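Side-chain contact in putative cell wall hydrolase phosphatase-associated protein (Clostridioides difficile, PDB 7CFL), which is an autolysin whose NlpC/P60 catalytic domain, the part in this structure, probably cleaves bacterial cell-wall peptides as a cysteine endopeptidase: residues T69-N72 / R73-R77. Sequence-based numbering, arbitrary orientation.
Sequences TYVN and RGDLR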
loop_
_atom_site.group_PDB
_atom_site.type_symbol
_atom_site.label_atom_id
_atom_site.label_comp_id
_atom_site.label_asym_id
_atom_site.label_seq_id
_atom_site.Cartn_x
_atom_site.Cartn_y
_atom_site.Cartn_z
ATOM N N THR A 69 -11.119 -6.376 6.770
ATOM C CA THR A 69 -12.323 -6.753 5.981
ATOM C C THR A 69 -11.891 -6.937 4.526
ATOM O O THR A 69 -11.353 -5.973 3.943
ATOM C CB THR A 69 -13.430 -5.696 6.117
ATOM O OG1 THR A 69 -13.698 -5.484 7.509
ATOM C CG2 THR A 69 -14.707 -6.136 5.414
ATOM N N TYR A 70 -12.166 -8.096 3.928
ATOM C CA TYR A 70 -11.925 -8.290 2.480
ATOM C C TYR A 70 -12.800 -7.285 1.701
ATOM O O TYR A 70 -14.003 -7.072 2.040
ATOM C CB TYR A 70 -12.171 -9.737 2.036
ATOM C CG TYR A 70 -12.026 -9.923 0.554
ATOM C CD1 TYR A 70 -10.867 -10.434 -0.016
ATOM C CD2 TYR A 70 -13.097 -9.625 -0.286
ATOM C CE1 TYR A 70 -10.760 -10.597 -1.390
ATOM C CE2 TYR A 70 -12.981 -9.742 -1.654
ATOM C CZ TYR A 70 -11.829 -10.265 -2.206
ATOM O OH TYR A 70 -11.788 -10.393 -3.563
ATOM N N VAL A 71 -12.205 -6.684 0.674
ATOM C CA VAL A 71 -12.876 -5.711 -0.241
ATOM C C VAL A 71 -12.717 -6.208 -1.681
ATOM O O VAL A 71 -11.590 -6.586 -2.062
ATOM C CB VAL A 71 -12.276 -4.305 -0.055
ATOM C CG1 VAL A 71 -12.884 -3.298 -1.026
ATOM C CG2 VAL A 71 -12.382 -3.821 1.395
ATOM N N ASN A 72 -13.811 -6.263 -2.458
ATOM C CA ASN A 72 -13.700 -6.533 -3.917
ATOM C C ASN A 72 -13.027 -5.332 -4.597
ATOM O O ASN A 72 -13.330 -4.208 -4.234
ATOM C CB ASN A 72 -15.065 -6.805 -4.562
ATOM C CG ASN A 72 -15.602 -8.178 -4.234
ATOM O OD1 ASN A 72 -16.690 -8.300 -3.674
ATOM N ND2 ASN A 72 -14.845 -9.210 -4.565
ATOM N N ARG A 73 -12.302 -5.572 -5.686
ATOM C CA ARG A 73 -11.580 -4.497 -6.423
ATOM C C ARG A 73 -12.597 -3.449 -6.917
ATOM O O ARG A 73 -12.247 -2.307 -6.964
ATOM C CB ARG A 73 -10.747 -5.096 -7.560
ATOM C CG ARG A 73 -10.005 -4.069 -8.408
ATOM C CD ARG A 73 -9.143 -4.731 -9.465
ATOM N NE ARG A 73 -8.565 -3.785 -10.406
ATOM C CZ ARG A 73 -7.571 -4.058 -11.257
ATOM N NH1 ARG A 73 -7.037 -5.272 -11.315
ATOM N NH2 ARG A 73 -7.100 -3.098 -12.038
ATOM N N GLY A 74 -13.834 -3.822 -7.317
ATOM C CA GLY A 74 -14.833 -2.820 -7.741
ATOM C C GLY A 74 -15.383 -1.932 -6.614
ATOM O O GLY A 74 -16.011 -0.900 -6.937
ATOM N N ASP A 75 -15.178 -2.296 -5.341
ATOM C CA ASP A 75 -15.720 -1.623 -4.123
ATOM C C ASP A 75 -14.610 -0.873 -3.366
ATOM O O ASP A 75 -14.863 -0.467 -2.213
ATOM C CB ASP A 75 -16.338 -2.650 -3.170
ATOM C CG ASP A 75 -17.169 -2.070 -2.029
ATOM O OD1 ASP A 75 -16.823 -2.382 -0.829
ATOM O OD2 ASP A 75 -18.163 -1.324 -2.334
ATOM N N LEU A 76 -13.426 -0.691 -3.949
ATOM C CA LEU A 76 -12.310 0.029 -3.257
ATOM C C LEU A 76 -12.755 1.431 -2.843
ATOM O O LEU A 76 -13.397 2.135 -3.657
ATOM C CB LEU A 76 -11.108 0.103 -4.186
ATOM C CG LEU A 76 -10.300 -1.185 -4.300
ATOM C CD1 LEU A 76 -9.267 -1.087 -5.414
ATOM C CD2 LEU A 76 -9.599 -1.487 -2.985
ATOM N N ARG A 77 -12.349 1.830 -1.633
ATOM C CA ARG A 77 -12.608 3.145 -1.003
ATOM C C ARG A 77 -11.245 3.718 -0.611
ATOM O O ARG A 77 -10.343 2.892 -0.377
ATOM C CB ARG A 77 -13.425 3.023 0.289
ATOM C CG ARG A 77 -14.903 2.725 0.094
ATOM C CD ARG A 77 -15.527 2.772 1.477
ATOM N NE ARG A 77 -16.762 2.019 1.594
ATOM C CZ ARG A 77 -17.401 1.806 2.743
ATOM N NH1 ARG A 77 -18.528 1.114 2.749
ATOM N NH2 ARG A 77 -16.915 2.275 3.883
HETATM O O HOH W 1 -16.328 -5.385 -1.155
#
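Val71 packs its CG1 methyl against the returning backbone, 3.7 Å from Asp75 O. This branch faces the turn because it lies anti to the backbone N (chi1 177°), beside the residue's own carbonyl carbon. Val71 CG1 also approaches Leu76 CD2 at 4.2 Å, an apolar contact, and the Leu76 side chain reaches on to Ile122. Val71 is the buried member of the group, and its side chain also touches Asp80 and Arg136.

One backbone hydrogen bond closes the turn, from Asp75 N to Asn72 O at 2.9 Å. The N-H...O angle of 155° makes it fairly straight, although the donor sits above the carbonyl plane, 48° out of it. Asp75 CB lies 3.6 Å from the same Asn72 O. An i to i+3 bond, with Arg73 and Gly74 both in the right-handed helical region, defines a type I beta turn. It carries the chain off strand 69-71, an outermost strand of the antiparallel sheet, whose Val71 pairs through its backbone with Ala134.

Toward solvent the packing gives way to a water bridge. The water accepts from Asn72 N at 3.0 Å and donates to Asp75 OD1 at 3.1 Å, linking the two ends of the turn; that oxygen also has a long, weak ion pair with Arg136. Beyond CB, the Asn72 side chain leads away from the turn, placing ND2 in plane at the Tyr70 ring edge, 3.5 Å from Tyr70 CE2. Arg73 leaves the turn in another direction: its extended chain runs past Tyr131, and NH2 is hydrogen-bonded to Asn123 OD1 and Ser128 OG.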